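PDB 5ZWX: DUF724 domain-containing protein 6-like from Raphanus sativus, which probably reads a repressive dimethyl-lysine mark on histone H3 tails through its paired Agenet domains, linking it to DNA methylation. Local coordinates for residues Gly31-Gly36 / Gln76-Ala81; Leu58-Asp61 / Arg67-Glu70. One frame throughout, in Å; residues are numbered along the deposited sequence.

Interaction 1: residues Gly31-Gly36 / Gln76-Ala81; sequences GSWYMG and QLRPPA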
ATOM      1  N   GLY A  31      -7.317  -5.003   0.649  1.00 29.86           N
ATOM      2  CA  GLY A  31      -7.250  -3.844  -0.218  1.00 29.84           C
ATOM      3  C   GLY A  31      -6.276  -2.760   0.208  1.00 28.61           C
ATOM      4  O   GLY A  31      -6.216  -1.711  -0.455  1.00 33.44           O
ATOM      5  N   SER A  32      -5.504  -2.976   1.272  1.00 24.87           N
ATOM      6  CA  SER A  32      -4.556  -1.925   1.687  1.00 23.24           C
ATOM      7  C   SER A  32      -3.117  -2.187   1.296  1.00 27.02           C
ATOM      8  O   SER A  32      -2.704  -3.345   1.187  1.00 25.36           O
ATOM      9  CB  SER A  32      -4.550  -1.730   3.186  1.00 24.11           C
ATOM     10  OG  SER A  32      -4.045  -2.855   3.857  1.00 23.60           O
ATOM     11  N   TRP A  33      -2.375  -1.086   1.185  1.00 26.81           N
ATOM     12  CA  TRP A  33      -0.920  -1.086   1.047  1.00 28.84           C
ATOM     13  C   TRP A  33      -0.386  -0.084   2.081  1.00 27.44           C
ATOM     14  O   TRP A  33      -0.744   1.102   2.042  1.00 30.19           O
ATOM     15  CB  TRP A  33      -0.515  -0.685  -0.374  1.00 23.07           C
ATOM     16  CG  TRP A  33      -0.844  -1.746  -1.402  1.00 28.95           C
ATOM     17  CD1 TRP A  33      -1.919  -1.779  -2.251  1.00 29.02           C
ATOM     18  CD2 TRP A  33      -0.096  -2.949  -1.653  1.00 25.84           C
ATOM     19  NE1 TRP A  33      -1.867  -2.928  -3.026  1.00 27.55           N
ATOM     20  CE2 TRP A  33      -0.762  -3.657  -2.675  1.00 27.20           C
ATOM     21  CE3 TRP A  33       1.067  -3.490  -1.108  1.00 27.49           C
ATOM     22  CZ2 TRP A  33      -0.280  -4.885  -3.176  1.00 28.12           C
ATOM     23  CZ3 TRP A  33       1.555  -4.713  -1.622  1.00 31.62           C
ATOM     24  CH2 TRP A  33       0.871  -5.391  -2.629  1.00 29.59           C
ATOM     25  N   TYR A  34       0.423  -0.562   3.024  1.00 29.11           N
ATOM     26  CA  TYR A  34       1.094   0.298   4.014  1.00 25.83           C
ATOM     27  C   TYR A  34       2.575   0.462   3.697  1.00 29.43           C
ATOM     28  O   TYR A  34       3.226  -0.513   3.320  1.00 28.61           O
ATOM     29  CB  TYR A  34       0.897  -0.266   5.426  1.00 27.87           C
ATOM     30  CG  TYR A  34      -0.447   0.249   5.975  1.00 28.04           C
ATOM     31  CD1 TYR A  34      -1.651  -0.286   5.515  1.00 26.71           C
ATOM     32  CD2 TYR A  34      -0.505   1.308   6.885  1.00 29.99           C
ATOM     33  CE1 TYR A  34      -2.915   0.227   5.981  1.00 23.69           C
ATOM     34  CE2 TYR A  34      -1.743   1.809   7.350  1.00 31.60           C
ATOM     35  CZ  TYR A  34      -2.930   1.255   6.892  1.00 30.21           C
ATOM     36  OH  TYR A  34      -4.156   1.755   7.319  1.00 27.18           O
HETATM   37  N   MSE A  35       3.099   1.678   3.799  1.00 31.37           N
HETATM   38  CA  MSE A  35       4.501   1.922   3.435  1.00 31.10           C
HETATM   39  C   MSE A  35       5.435   1.370   4.501  1.00 36.31           C
HETATM   40  O   MSE A  35       5.114   1.403   5.688  1.00 35.33           O
HETATM   41  CB  MSE A  35       4.768   3.419   3.232  1.00 37.42           C
HETATM   42  CG  MSE A  35       3.777   4.108   2.318  1.00 39.56           C
HETATM   43 SE   MSE A  35       3.664   3.321   0.499  1.00 47.50          SE
HETATM   44  CE  MSE A  35       2.174   2.054   0.752  1.00 32.04           C
ATOM     45  N   GLY A  36       6.590   0.838   4.088  1.00 34.19           N
ATOM     46  CA  GLY A  36       7.562   0.400   5.070  1.00 33.79           C
ATOM     47  C   GLY A  36       8.932   0.179   4.462  1.00 38.62           C
ATOM     48  O   GLY A  36       9.202   0.634   3.351  1.00 33.66           O
ATOM     49  N   GLN A  76       3.748 -10.667  -0.130  1.00 25.34           N
ATOM     50  CA  GLN A  76       3.027  -9.538   0.500  1.00 25.80           C
ATOM     51  C   GLN A  76       3.660  -8.185   0.149  1.00 32.86           C
ATOM     52  O   GLN A  76       3.103  -7.139   0.458  1.00 30.06           O
ATOM     53  CB  GLN A  76       2.995  -9.700   2.009  1.00 27.95           C
ATOM     54  CG  GLN A  76       2.111 -10.810   2.467  1.00 31.21           C
ATOM     55  CD  GLN A  76       2.103 -10.941   3.978  1.00 34.24           C
ATOM     56  OE1 GLN A  76       2.686 -11.867   4.517  1.00 33.45           O
ATOM     57  NE2 GLN A  76       1.469  -9.993   4.669  1.00 34.11           N
ATOM     58  N   LEU A  77       4.818  -8.208  -0.514  1.00 30.05           N
ATOM     59  CA  LEU A  77       5.582  -6.976  -0.717  1.00 33.53           C
ATOM     60  C   LEU A  77       5.623  -6.565  -2.179  1.00 28.97           C
ATOM     61  O   LEU A  77       5.621  -7.427  -3.058  1.00 30.28           O
ATOM     62  CB  LEU A  77       7.023  -7.153  -0.216  1.00 32.85           C
ATOM     63  CG  LEU A  77       7.136  -7.557   1.258  1.00 31.91           C
ATOM     64  CD1 LEU A  77       8.595  -7.717   1.707  1.00 33.09           C
ATOM     65  CD2 LEU A  77       6.398  -6.521   2.128  1.00 29.44           C
ATOM     66  N   ARG A  78       5.658  -5.258  -2.421  1.00 30.70           N
ATOM     67  CA  ARG A  78       5.950  -4.750  -3.761  1.00 32.37           C
ATOM     68  C   ARG A  78       6.758  -3.474  -3.635  1.00 28.98           C
ATOM     69  O   ARG A  78       6.894  -2.954  -2.533  1.00 34.21           O
ATOM     70  CB  ARG A  78       4.674  -4.533  -4.557  1.00 26.84           C
ATOM     71  CG  ARG A  78       3.815  -3.337  -4.004  1.00 24.90           C
ATOM     72  CD  ARG A  78       2.472  -3.255  -4.718  1.00 28.09           C
ATOM     73  NE  ARG A  78       1.899  -1.896  -4.544  1.00 25.91           N
ATOM     74  CZ  ARG A  78       0.858  -1.432  -5.241  1.00 29.34           C
ATOM     75  NH1 ARG A  78       0.252  -2.211  -6.133  1.00 31.62           N
ATOM     76  NH2 ARG A  78       0.430  -0.190  -5.050  1.00 27.92           N
ATOM     77  N   PRO A  79       7.366  -2.984  -4.741  1.00 30.97           N
ATOM     78  CA  PRO A  79       8.143  -1.772  -4.557  1.00 29.94           C
ATOM     79  C   PRO A  79       7.192  -0.587  -4.342  1.00 32.09           C
ATOM     80  O   PRO A  79       6.012  -0.760  -4.625  1.00 33.56           O
ATOM     81  CB  PRO A  79       8.937  -1.636  -5.891  1.00 35.45           C
ATOM     82  CG  PRO A  79       8.772  -2.937  -6.587  1.00 35.88           C
ATOM     83  CD  PRO A  79       7.439  -3.474  -6.129  1.00 32.39           C
ATOM     84  N   PRO A  80       7.703   0.557  -3.880  1.00 34.26           N
ATOM     85  CA  PRO A  80       6.908   1.794  -3.871  1.00 42.28           C
ATOM     86  C   PRO A  80       6.266   2.048  -5.225  1.00 41.47           C
ATOM     87  O   PRO A  80       6.893   1.861  -6.251  1.00 38.52           O
ATOM     88  CB  PRO A  80       7.941   2.878  -3.571  1.00 45.80           C
ATOM     89  CG  PRO A  80       9.051   2.168  -2.905  1.00 44.60           C
ATOM     90  CD  PRO A  80       9.112   0.832  -3.541  1.00 39.45           C
ATOM     91  N   ALA A  81       5.010   2.461  -5.218  1.00 41.80           N
ATOM     92  CA  ALA A  81       4.302   2.780  -6.437  1.00 42.67           C
ATOM     93  C   ALA A  81       5.104   3.816  -7.240  1.00 40.83           C
ATOM     94  O   ALA A  81       5.792   4.663  -6.667  1.00 43.25           O
ATOM     95  CB  ALA A  81       2.887   3.313  -6.100  1.00 43.62           C
TER
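Arg78 lays its guanidinium flat on the indole of Trp33, the two planes only 10° apart. Its CZ stands 3.8 Å from the centroid of the five-membered ring of Trp33, a cation-pi contact close to the ring normal. Two bonds back along the chain from CZ, CD of Arg78 sits 3.4 Å from the centroid of the six-membered ring of Trp33, a CH-pi contact, so methylene and charge share one face of the indole. A long chain with a flat cationic end suits a broad, electron-rich ring in this way. CZ3 of Trp33 also comes within 3.6 Å of the backbone O of Gln76, which approaches obliquely. Within the SH3-like barrel of the Agenet domain, strand 32-40 and the short strand 77-78 both pair with strand 19-22, and the stack joins them across that shared neighbour. CG of Arg78 stands between its backbone N and carbonyl carbon (chi1 69°), from where the extended chain runs over the indole. The guanidinium is fixed from outside: NH2 forms a salt bridge with Glu21 of the intervening strand, and NH1 donates to the carbonyl O of Arg143 in strand 139-146. Gln76 is held separately, its NE2 bonded to Ser23 O.

Interaction 2: residues Leu58-Asp61 / Arg67-Glu70; sequences LFFD and RLRE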
ATOM      1  N   LEU A  58       2.733   2.586  11.057  1.00 38.15           N
ATOM      2  CA  LEU A  58       2.084   1.768  12.083  1.00 37.41           C
ATOM      3  C   LEU A  58       3.090   1.464  13.173  1.00 40.22           C
ATOM      4  O   LEU A  58       4.260   1.191  12.888  1.00 38.28           O
ATOM      5  CB  LEU A  58       1.534   0.453  11.505  1.00 38.25           C
ATOM      6  CG  LEU A  58       0.416   0.503  10.460  1.00 39.38           C
ATOM      7  CD1 LEU A  58      -0.013  -0.917  10.110  1.00 33.90           C
ATOM      8  CD2 LEU A  58      -0.755   1.326  10.963  1.00 40.35           C
ATOM      9  N   PHE A  59       2.620   1.476  14.411  1.00 38.13           N
ATOM     10  CA  PHE A  59       3.454   1.326  15.599  1.00 45.27           C
ATOM     11  C   PHE A  59       2.949   0.164  16.456  1.00 47.18           C
ATOM     12  O   PHE A  59       1.778  -0.222  16.368  1.00 45.68           O
ATOM     13  CB  PHE A  59       3.462   2.644  16.402  1.00 46.25           C
ATOM     14  CG  PHE A  59       4.091   3.783  15.657  1.00 47.32           C
ATOM     15  CD1 PHE A  59       3.408   4.423  14.628  1.00 47.63           C
ATOM     16  CD2 PHE A  59       5.381   4.184  15.948  1.00 52.17           C
ATOM     17  CE1 PHE A  59       4.005   5.445  13.913  1.00 50.54           C
ATOM     18  CE2 PHE A  59       5.981   5.214  15.239  1.00 52.38           C
ATOM     19  CZ  PHE A  59       5.298   5.836  14.221  1.00 50.66           C
ATOM     20  N   PHE A  60       3.836  -0.398  17.272  1.00 49.66           N
ATOM     21  CA  PHE A  60       3.467  -1.469  18.194  1.00 52.65           C
ATOM     22  C   PHE A  60       2.490  -0.955  19.226  1.00 55.10           C
ATOM     23  O   PHE A  60       1.527  -1.631  19.584  1.00 55.48           O
ATOM     24  CB  PHE A  60       4.703  -2.046  18.896  1.00 54.95           C
ATOM     25  CG  PHE A  60       5.259  -3.274  18.230  1.00 59.62           C
ATOM     26  CD1 PHE A  60       4.655  -4.512  18.410  1.00 61.67           C
ATOM     27  CD2 PHE A  60       6.392  -3.196  17.424  1.00 61.83           C
ATOM     28  CE1 PHE A  60       5.170  -5.651  17.790  1.00 61.79           C
ATOM     29  CE2 PHE A  60       6.911  -4.331  16.803  1.00 59.04           C
ATOM     30  CZ  PHE A  60       6.299  -5.556  16.988  1.00 59.93           C
ATOM     31  N   ASP A  61       2.746   0.274  19.659  1.00 59.29           N
ATOM     32  CA  ASP A  61       2.057   0.923  20.767  1.00 61.06           C
ATOM     33  C   ASP A  61       1.411   2.238  20.341  1.00 60.51           C
ATOM     34  O   ASP A  61       1.955   2.952  19.503  1.00 57.16           O
ATOM     35  CB  ASP A  61       3.061   1.192  21.883  1.00 66.09           C
ATOM     36  CG  ASP A  61       4.267   1.982  21.387  1.00 70.81           C
ATOM     37  OD1 ASP A  61       4.609   3.016  21.992  1.00 75.66           O
ATOM     38  OD2 ASP A  61       4.870   1.576  20.369  1.00 69.82           O
ATOM     39  N   ARG A  67       8.154   1.558  15.928  1.00 53.99           N
ATOM     40  CA  ARG A  67       7.467   1.226  14.689  1.00 49.83           C
ATOM     41  C   ARG A  67       7.220  -0.274  14.627  1.00 43.04           C
ATOM     42  O   ARG A  67       8.039  -1.067  15.089  1.00 45.41           O
ATOM     43  CB  ARG A  67       8.262   1.702  13.479  1.00 53.59           C
ATOM     44  CG  ARG A  67       8.284   3.203  13.361  1.00 59.03           C
ATOM     45  CD  ARG A  67       8.929   3.674  12.078  1.00 62.32           C
ATOM     46  NE  ARG A  67       8.784   5.118  11.934  1.00 69.50           N
ATOM     47  CZ  ARG A  67       9.304   5.836  10.946  1.00 74.30           C
ATOM     48  NH1 ARG A  67      10.020   5.248   9.992  1.00 73.58           N
ATOM     49  NH2 ARG A  67       9.108   7.149  10.915  1.00 78.51           N
ATOM     50  N   LEU A  68       6.069  -0.657  14.095  1.00 42.46           N
ATOM     51  CA  LEU A  68       5.689  -2.059  14.043  1.00 38.20           C
ATOM     52  C   LEU A  68       6.643  -2.829  13.124  1.00 40.98           C
ATOM     53  O   LEU A  68       6.975  -2.363  12.039  1.00 37.76           O
ATOM     54  CB  LEU A  68       4.248  -2.205  13.546  1.00 37.12           C
ATOM     55  CG  LEU A  68       3.753  -3.641  13.372  1.00 39.95           C
ATOM     56  CD1 LEU A  68       3.768  -4.363  14.711  1.00 44.86           C
ATOM     57  CD2 LEU A  68       2.370  -3.690  12.727  1.00 36.02           C
ATOM     58  N   ARG A  69       7.082  -4.000  13.564  1.00 38.38           N
ATOM     59  CA  ARG A  69       7.838  -4.887  12.674  1.00 40.39           C
ATOM     60  C   ARG A  69       7.088  -6.202  12.552  1.00 45.17           C
ATOM     61  O   ARG A  69       6.475  -6.668  13.519  1.00 46.35           O
ATOM     62  CB  ARG A  69       9.249  -5.116  13.208  1.00 43.34           C
ATOM     63  CG  ARG A  69      10.132  -3.882  13.188  1.00 48.59           C
ATOM     64  CD  ARG A  69      11.532  -4.230  13.677  1.00 53.49           C
ATOM     65  NE  ARG A  69      12.512  -3.194  13.366  1.00 57.57           N
ATOM     66  CZ  ARG A  69      13.825  -3.400  13.352  1.00 60.99           C
ATOM     67  NH1 ARG A  69      14.312  -4.607  13.626  1.00 57.15           N
ATOM     68  NH2 ARG A  69      14.652  -2.407  13.051  1.00 65.48           N
ATOM     69  N   GLU A  70       7.131  -6.791  11.363  1.00 42.20           N
ATOM     70  CA  GLU A  70       6.443  -8.051  11.098  1.00 39.87           C
ATOM     71  C   GLU A  70       7.273  -8.927  10.186  1.00 42.21           C
ATOM     72  O   GLU A  70       7.955  -8.410   9.312  1.00 41.53           O
ATOM     73  CB  GLU A  70       5.091  -7.815  10.443  1.00 40.17           C
ATOM     74  CG  GLU A  70       4.004  -7.507  11.441  1.00 48.53           C
ATOM     75  CD  GLU A  70       2.647  -7.420  10.813  1.00 51.24           C
ATOM     76  OE1 GLU A  70       2.577  -7.375   9.569  1.00 48.24           O
ATOM     77  OE2 GLU A  70       1.650  -7.398  11.572  1.00 54.41           O
TER
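The first torsion of Leu68 (chi1 177°) swings CG away from its backbone N, and the second carries CD1 over the ring of Phe60, while Phe59 and Arg67 both set CG anti to the carbonyl carbon and run side by side in the same direction. These residues flank a single antiparallel bridge at the edge of the SH3-like Agenet barrel, where strand 58-59 meets the start of strand 67-72. Phe59 and Arg67 are the non-hydrogen-bonded pair, with CA atoms 4.1 Å apart. Beside it, Leu68 N donates to Leu58 O at 2.9 Å, an almost straight bond with an N-H...O angle of 174°.

CE2 of Phe59 lies 3.6 Å from CG of Arg67, so the phenyl ring rests obliquely against the CG methylene of Arg67, whose extended chain runs alongside. Phe59 also meets the bound peptide, packing on an apolar side chain and hydrogen bonding through its backbone. With an alanine here, CG of Arg67 would probably lose its aromatic neighbour, and the peptide's apolar side chain the phenyl ring it packs on.

Leu58 and Leu68 are buried and apolar, as suits residues that pack together, and both also touch a basic side chain of the peptide. Farther along the strand, Glu70 forms a salt bridge with a basic side chain of the bound peptide, as an acidic residue can for a histone tail. Phe60 reaches across the strand beyond the bridge, its CE2 3.3 Å from Arg69 N and the edge of its ring turned to Arg67 O. Over one face of that ring, CD1 of Leu68 stands 3.5 Å from the Phe60 centroid, 9° off the normal.

Overall arrangement
From the N terminus, the chain runs through strand 19-22 into strand 32-40, which supplies the first half of interaction 1. It then passes along strand 51-55 to strand 58-59, turns, and returns as strand 67-72; interaction 2 closes this tight excursion with five residues between its segments. Strand 77-78 follows and completes interaction 1, closing a loop of 39 residues that encloses interaction 2 without crossing it. The outer contact joins barrel strands near the centre of the chain; the inner one lies about 15 Å away, centre to centre, and carries most of the peptide contacts, though Tyr34 of segment 31-36 touches the peptide too. CE2 of Tyr34 also packs 3.8 Å from CD2 of Leu58.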